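Local coordinates for protein putative secreted lipase (Streptomyces sp. W007, PDB 5H6B) that probably catalyses the hydrolysis of triacylglycerols to release fatty acids, as a secreted, thermostable lipase of the alpha/beta-hydrolase fold, at residues H108-M113 with A168-G173; H139-L144 with Q201-Y206. One frame throughout, in Å; residues are numbered along the deposited sequence.

Contact 1. Residues H108-M113 with A168-G173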
ATOM      1  N   HIS A 108       0.348   2.069  -0.195  1.00 34.40           N
ATOM      2  CA  HIS A 108      -0.254   3.395  -0.309  1.00 33.54           C
ATOM      3  C   HIS A 108      -0.839   3.560  -1.693  1.00 32.61           C
ATOM      4  O   HIS A 108      -0.134   3.336  -2.689  1.00 29.61           O
ATOM      5  CB  HIS A 108       0.815   4.472  -0.073  1.00 33.75           C
ATOM      6  CG  HIS A 108       0.285   5.877  -0.120  1.00 34.92           C
ATOM      7  ND1 HIS A 108       1.088   6.971  -0.361  1.00 34.83           N
ATOM      8  CD2 HIS A 108      -0.971   6.360   0.013  1.00 33.54           C
ATOM      9  CE1 HIS A 108       0.348   8.063  -0.354  1.00 34.02           C
ATOM     10  NE2 HIS A 108      -0.903   7.718  -0.134  1.00 32.18           N
ATOM     11  N   SER A 109      -2.118   3.962  -1.756  1.00 34.45           N
ATOM     12  CA  SER A 109      -2.745   4.390  -3.016  1.00 37.17           C
ATOM     13  C   SER A 109      -2.771   3.223  -4.007  1.00 36.22           C
ATOM     14  O   SER A 109      -3.200   2.134  -3.611  1.00 36.19           O
ATOM     15  CB  SER A 109      -2.024   5.628  -3.568  1.00 37.57           C
ATOM     16  OG  SER A 109      -2.747   6.165  -4.648  1.00 40.79           O
ATOM     17  N   GLN A 110      -2.272   3.391  -5.238  1.00 34.83           N
ATOM     18  CA  GLN A 110      -2.070   2.225  -6.123  1.00 35.48           C
ATOM     19  C   GLN A 110      -1.448   1.020  -5.421  1.00 34.66           C
ATOM     20  O   GLN A 110      -1.837  -0.120  -5.698  1.00 35.29           O
ATOM     21  CB  GLN A 110      -1.220   2.554  -7.352  1.00 35.58           C
ATOM     22  CG  GLN A 110      -1.092   1.393  -8.349  1.00 36.05           C
ATOM     23  CD  GLN A 110      -0.229   1.716  -9.574  1.00 37.58           C
ATOM     24  OE1 GLN A 110      -0.011   2.881  -9.924  1.00 38.10           O
ATOM     25  NE2 GLN A 110       0.237   0.684 -10.234  1.00 34.26           N
ATOM     26  N   GLY A 111      -0.488   1.246  -4.531  1.00 34.58           N
ATOM     27  CA  GLY A 111       0.178   0.135  -3.853  1.00 35.26           C
ATOM     28  C   GLY A 111      -0.659  -0.619  -2.832  1.00 36.66           C
ATOM     29  O   GLY A 111      -0.303  -1.724  -2.443  1.00 37.89           O
ATOM     30  N   GLY A 112      -1.736  -0.006  -2.351  1.00 38.45           N
ATOM     31  CA  GLY A 112      -2.710  -0.690  -1.507  1.00 40.89           C
ATOM     32  C   GLY A 112      -3.717  -1.498  -2.318  1.00 40.22           C
ATOM     33  O   GLY A 112      -4.317  -2.431  -1.796  1.00 39.24           O
ATOM     34  N   MET A 113      -3.907  -1.133  -3.587  1.00 38.05           N
ATOM     35  CA  MET A 113      -4.845  -1.830  -4.463  1.00 38.52           C
ATOM     36  C   MET A 113      -4.203  -2.967  -5.262  1.00 38.79           C
ATOM     37  O   MET A 113      -4.727  -4.072  -5.278  1.00 38.48           O
ATOM     38  CB  MET A 113      -5.534  -0.839  -5.401  1.00 39.08           C
ATOM     39  CG  MET A 113      -6.399  -1.503  -6.465  1.00 39.82           C
ATOM     40  SD  MET A 113      -5.445  -1.857  -7.951  1.00 41.70           S
ATOM     41  CE  MET A 113      -5.430  -0.270  -8.785  1.00 39.43           C
ATOM     42  N   ALA A 168      -4.108   4.364 -16.790  1.00 43.16           N
ATOM     43  CA  ALA A 168      -5.350   3.936 -17.448  1.00 43.84           C
ATOM     44  C   ALA A 168      -5.967   2.717 -16.761  1.00 42.38           C
ATOM     45  O   ALA A 168      -7.187   2.603 -16.675  1.00 43.33           O
ATOM     46  CB  ALA A 168      -5.119   3.660 -18.940  1.00 44.99           C
ATOM     47  N   ASP A 169      -5.109   1.815 -16.286  1.00 41.89           N
ATOM     48  CA  ASP A 169      -5.523   0.646 -15.529  1.00 43.70           C
ATOM     49  C   ASP A 169      -6.214   0.986 -14.195  1.00 44.89           C
ATOM     50  O   ASP A 169      -6.970   0.174 -13.685  1.00 50.08           O
ATOM     51  CB  ASP A 169      -4.312  -0.277 -15.240  1.00 44.63           C
ATOM     52  CG  ASP A 169      -3.881  -1.119 -16.446  1.00 46.66           C
ATOM     53  OD1 ASP A 169      -4.553  -1.101 -17.494  1.00 50.99           O
ATOM     54  OD2 ASP A 169      -2.849  -1.821 -16.342  1.00 50.80           O
ATOM     55  N   GLN A 170      -5.939   2.154 -13.620  1.00 45.29           N
ATOM     56  CA  GLN A 170      -6.607   2.582 -12.384  1.00 45.24           C
ATOM     57  C   GLN A 170      -7.997   3.201 -12.609  1.00 44.49           C
ATOM     58  O   GLN A 170      -8.696   3.471 -11.630  1.00 43.07           O
ATOM     59  CB  GLN A 170      -5.726   3.558 -11.588  1.00 41.87           C
ATOM     60  CG  GLN A 170      -4.426   2.940 -11.104  1.00 42.31           C
ATOM     61  CD  GLN A 170      -3.565   3.914 -10.313  1.00 40.60           C
ATOM     62  OE1 GLN A 170      -2.537   4.409 -10.785  1.00 42.52           O
ATOM     63  NE2 GLN A 170      -3.993   4.205  -9.126  1.00 38.44           N
ATOM     64  N   VAL A 171      -8.402   3.431 -13.858  1.00 42.69           N
ATOM     65  CA  VAL A 171      -9.669   4.132 -14.116  1.00 46.01           C
ATOM     66  C   VAL A 171     -10.834   3.191 -13.814  1.00 45.78           C
ATOM     67  O   VAL A 171     -10.833   2.050 -14.272  1.00 47.66           O
ATOM     68  CB  VAL A 171      -9.730   4.716 -15.558  1.00 46.56           C
ATOM     69  CG1 VAL A 171     -11.111   5.294 -15.900  1.00 45.66           C
ATOM     70  CG2 VAL A 171      -8.690   5.809 -15.700  1.00 43.24           C
ATOM     71  N   ALA A 172     -11.797   3.643 -13.007  1.00 47.79           N
ATOM     72  CA  ALA A 172     -12.988   2.809 -12.713  1.00 50.25           C
ATOM     73  C   ALA A 172     -13.657   2.468 -14.034  1.00 48.11           C
ATOM     74  O   ALA A 172     -13.902   3.364 -14.846  1.00 46.94           O
ATOM     75  CB  ALA A 172     -13.966   3.530 -11.800  1.00 47.07           C
ATOM     76  N   GLY A 173     -13.871   1.175 -14.266  1.00 50.25           N
ATOM     77  CA  GLY A 173     -14.438   0.667 -15.519  1.00 49.27           C
ATOM     78  C   GLY A 173     -13.413   0.176 -16.531  1.00 52.11           C
ATOM     79  O   GLY A 173     -13.790  -0.357 -17.573  1.00 48.32           O
TER
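A buried side-chain contact joins Q110 and M113, on the short helix that leaves the probable nucleophile elbow of an alpha/beta-hydrolase fold, to Q170 in the loop between helices 165-168 and 175-181. In the GxSxG pattern here S109 sits at the strained turn after strand 103-108 and is hydrogen-bonded through OG to H232 NE2, consistent with the nucleophile of a Ser-His-Asp triad. Q170 reaches in from a type I beta turn, A168 to V171, its chain extended beyond CG. It crosses Q110 at about a right angle, the two amide planes 50° apart, and Q170 CD lies 4.0 Å from Q110 CB. Q110 has CG anti to the backbone N (chi1 -175°) and an extended chain, which carries its amide up to the end of Q170. I80 of helix 80-98 touches both glutamines and M113. Replacing Q170 with an alanine would probably open a gap beside the Q110 amide and deprive the M113 methyl of its neighbour from the loop. The M113 chain bends at both chi2 (-90°) and chi3, and its methyl CE comes to rest 4.1 Å from Q170 CG.

Contact 2. Residues H139-L144 with Q201-Y206. With ZN (zinc ion), chain D.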
ATOM      1  N   HIS A 139     -11.436   0.171  -5.981  1.00 37.33           N
ATOM      2  CA  HIS A 139     -12.340   0.124  -7.143  1.00 40.79           C
ATOM      3  C   HIS A 139     -12.035   1.231  -8.142  1.00 39.61           C
ATOM      4  O   HIS A 139     -12.921   1.722  -8.840  1.00 42.01           O
ATOM      5  CB  HIS A 139     -13.795   0.151  -6.673  1.00 38.91           C
ATOM      6  CG  HIS A 139     -14.037  -0.827  -5.581  1.00 38.65           C
ATOM      7  ND1 HIS A 139     -13.825  -0.513  -4.262  1.00 38.65           N
ATOM      8  CD2 HIS A 139     -14.333  -2.141  -5.613  1.00 38.89           C
ATOM      9  CE1 HIS A 139     -14.042  -1.575  -3.519  1.00 38.90           C
ATOM     10  NE2 HIS A 139     -14.354  -2.574  -4.314  1.00 40.86           N
ATOM     11  N   GLY A 140     -10.756   1.579  -8.230  1.00 40.30           N
ATOM     12  CA  GLY A 140     -10.279   2.494  -9.226  1.00 39.33           C
ATOM     13  C   GLY A 140     -10.609   3.907  -8.868  1.00 38.27           C
ATOM     14  O   GLY A 140     -11.045   4.170  -7.760  1.00 39.79           O
ATOM     15  N   THR A 141     -10.392   4.798  -9.827  1.00 39.37           N
ATOM     16  CA  THR A 141     -10.561   6.241  -9.660  1.00 41.91           C
ATOM     17  C   THR A 141     -10.797   6.852 -11.058  1.00 44.91           C
ATOM     18  O   THR A 141     -11.229   6.144 -11.963  1.00 48.46           O
ATOM     19  CB  THR A 141      -9.330   6.851  -8.945  1.00 42.91           C
ATOM     20  OG1 THR A 141      -9.513   8.252  -8.773  1.00 43.15           O
ATOM     21  CG2 THR A 141      -8.015   6.627  -9.734  1.00 44.85           C
ATOM     22  N   THR A 142     -10.524   8.142 -11.236  1.00 47.76           N
ATOM     23  CA  THR A 142     -10.578   8.789 -12.559  1.00 49.60           C
ATOM     24  C   THR A 142      -9.219   9.375 -12.947  1.00 51.62           C
ATOM     25  O   THR A 142      -8.355   9.650 -12.083  1.00 45.55           O
ATOM     26  CB  THR A 142     -11.638   9.914 -12.601  1.00 48.84           C
ATOM     27  OG1 THR A 142     -11.247  10.983 -11.735  1.00 49.03           O
ATOM     28  CG2 THR A 142     -13.014   9.391 -12.156  1.00 48.23           C
ATOM     29  N   LEU A 143      -9.035   9.572 -14.256  1.00 49.83           N
ATOM     30  CA  LEU A 143      -7.839  10.242 -14.760  1.00 49.52           C
ATOM     31  C   LEU A 143      -7.719  11.646 -14.164  1.00 46.47           C
ATOM     32  O   LEU A 143      -6.611  12.084 -13.852  1.00 44.08           O
ATOM     33  CB  LEU A 143      -7.812  10.288 -16.291  1.00 51.73           C
ATOM     34  CG  LEU A 143      -7.548   8.956 -16.997  1.00 52.81           C
ATOM     35  CD1 LEU A 143      -7.771   9.114 -18.493  1.00 53.76           C
ATOM     36  CD2 LEU A 143      -6.144   8.433 -16.718  1.00 53.38           C
ATOM     37  N   LEU A 144      -8.863  12.307 -13.972  1.00 45.25           N
ATOM     38  CA  LEU A 144      -8.947  13.637 -13.339  1.00 46.90           C
ATOM     39  C   LEU A 144      -8.431  13.616 -11.898  1.00 43.31           C
ATOM     40  O   LEU A 144      -7.628  14.469 -11.501  1.00 40.82           O
ATOM     41  CB  LEU A 144     -10.404  14.143 -13.361  1.00 48.60           C
ATOM     42  CG  LEU A 144     -10.718  15.527 -12.770  1.00 54.20           C
ATOM     43  CD1 LEU A 144      -9.988  16.627 -13.549  1.00 55.92           C
ATOM     44  CD2 LEU A 144     -12.227  15.764 -12.753  1.00 52.03           C
ATOM     45  N   GLN A 201      -8.716  13.783  -2.218  1.00 35.86           N
ATOM     46  CA  GLN A 201      -9.027  14.498  -3.466  1.00 35.38           C
ATOM     47  C   GLN A 201      -8.763  13.693  -4.750  1.00 35.51           C
ATOM     48  O   GLN A 201      -9.154  14.122  -5.836  1.00 37.68           O
ATOM     49  CB  GLN A 201      -8.253  15.831  -3.490  1.00 37.27           C
ATOM     50  CG  GLN A 201      -6.762  15.779  -3.893  1.00 37.69           C
ATOM     51  CD  GLN A 201      -5.806  15.282  -2.809  1.00 37.01           C
ATOM     52  OE1 GLN A 201      -6.153  14.413  -1.993  1.00 36.54           O
ATOM     53  NE2 GLN A 201      -4.573  15.811  -2.818  1.00 36.56           N
ATOM     54  N   VAL A 202      -8.074  12.558  -4.622  1.00 36.18           N
ATOM     55  CA  VAL A 202      -7.592  11.739  -5.754  1.00 35.88           C
ATOM     56  C   VAL A 202      -8.507  10.560  -6.060  1.00 37.44           C
ATOM     57  O   VAL A 202      -8.641  10.171  -7.216  1.00 36.52           O
ATOM     58  CB  VAL A 202      -6.180  11.148  -5.444  1.00 37.12           C
ATOM     59  CG1 VAL A 202      -5.722  10.130  -6.503  1.00 36.40           C
ATOM     60  CG2 VAL A 202      -5.157  12.263  -5.280  1.00 36.88           C
ATOM     61  N   VAL A 203      -9.078   9.963  -5.011  1.00 41.61           N
ATOM     62  CA  VAL A 203      -9.830   8.707  -5.090  1.00 41.20           C
ATOM     63  C   VAL A 203     -11.147   8.967  -4.392  1.00 42.42           C
ATOM     64  O   VAL A 203     -11.246   8.829  -3.166  1.00 43.84           O
ATOM     65  CB  VAL A 203      -9.103   7.557  -4.365  1.00 40.12           C
ATOM     66  CG1 VAL A 203      -9.909   6.272  -4.471  1.00 42.34           C
ATOM     67  CG2 VAL A 203      -7.693   7.374  -4.903  1.00 40.59           C
ATOM     68  N   THR A 204     -12.132   9.384  -5.180  1.00 42.67           N
ATOM     69  CA  THR A 204     -13.438   9.758  -4.672  1.00 45.38           C
ATOM     70  C   THR A 204     -14.551   8.973  -5.392  1.00 47.44           C
ATOM     71  O   THR A 204     -14.354   8.520  -6.526  1.00 46.75           O
ATOM     72  CB  THR A 204     -13.701  11.264  -4.830  1.00 44.90           C
ATOM     73  OG1 THR A 204     -13.599  11.624  -6.208  1.00 43.35           O
ATOM     74  CG2 THR A 204     -12.717  12.077  -4.004  1.00 43.64           C
ATOM     75  N   PRO A 205     -15.698   8.776  -4.736  1.00 48.52           N
ATOM     76  CA  PRO A 205     -15.896   9.077  -3.308  1.00 46.23           C
ATOM     77  C   PRO A 205     -14.988   8.173  -2.470  1.00 42.95           C
ATOM     78  O   PRO A 205     -14.695   7.047  -2.884  1.00 42.84           O
ATOM     79  CB  PRO A 205     -17.383   8.768  -3.079  1.00 47.20           C
ATOM     80  CG  PRO A 205     -17.993   8.684  -4.451  1.00 45.45           C
ATOM     81  CD  PRO A 205     -16.902   8.179  -5.341  1.00 48.77           C
ATOM     82  N   TYR A 206     -14.497   8.685  -1.344  1.00 41.59           N
ATOM     83  CA  TYR A 206     -13.436   7.984  -0.589  1.00 40.85           C
ATOM     84  C   TYR A 206     -13.854   6.594  -0.086  1.00 40.16           C
ATOM     85  O   TYR A 206     -13.002   5.731   0.111  1.00 37.60           O
ATOM     86  CB  TYR A 206     -12.919   8.846   0.565  1.00 40.86           C
ATOM     87  CG  TYR A 206     -13.825   8.890   1.758  1.00 42.08           C
ATOM     88  CD1 TYR A 206     -13.728   7.912   2.749  1.00 42.60           C
ATOM     89  CD2 TYR A 206     -14.796   9.897   1.904  1.00 44.25           C
ATOM     90  CE1 TYR A 206     -14.570   7.914   3.849  1.00 43.42           C
ATOM     91  CE2 TYR A 206     -15.624   9.924   3.027  1.00 46.34           C
ATOM     92  CZ  TYR A 206     -15.500   8.920   3.992  1.00 45.06           C
ATOM     93  OH  TYR A 206     -16.293   8.891   5.116  1.00 51.35           O
TER
HETATM   94 ZN    ZN D 303     -15.712  -4.359  -4.082  1.00 43.02          ZN
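Two loops of the alpha/beta-hydrolase fold meet here: residues 139-144, which follow strand 128-134 and run into helix 143-147, meet the loop of residues 201-206, which follows the probable acid of the catalytic triad, D200, beyond strand 191-196. One side-chain hydrogen bond carries the contact. T141 OG1 donates to V202 O at 2.6 Å, approaching in the carbonyl plane with a C=O...donor angle of 146°. T141 holds OG1 anti to its own N (chi1 -179°), a turn that directs the hydroxyl toward the other loop; OG1 also lies 3.7 Å from V203 CA. The backbones run close at this point, with T141 CA and V203 CA 5.2 Å apart. Beside the polar bond the packing is lighter: V203 CG1 lies 4.1 Å from G140 O. G140 has a positive phi of 77°, a backbone setting readily adopted by glycine. The bonded carbonyl belongs to a stretch already tied to the probable triad, because D200 OD1 accepts from the backbone N of both V202 and V203, and the side chains of these two valines touch H232. At the start of the first loop H139 turns to a separate task. Its NE2 binds a zinc ion at 2.3 Å, D185 supplies another ligand, and ND1 is hydrogen-bonded to T208 O, which links the metal site to the chain just past 201-206. T142 is the N-cap of helix 143-147, with OG1 bonded to G145 N. The contact thus lies between the start of that helix and helix 232-237, which carries H232; its second segment belongs to the connection from strand 191-196 to strand 216-220.

Both contacts are buried at their touching residues, with exposed residues beside them, but contact 1 lies deeper: its centre is about 11 Å from the centre of the chain, that of contact 2 about 16 Å. Glutamine and methionine side chains meet in contact 1; contact 2 relies on a side-chain-to-backbone hydrogen bond, with a zinc ligand at one end. They join directly through T141, whose backbone N and O probably bond to Q170 O and A172 N, each 2.8 Å away, while V171 packs on L143. Segments 168-173 and 139-144 thus run next to each other, the first meeting 108-113 and the second 201-206. The two remaining segments both reach H232.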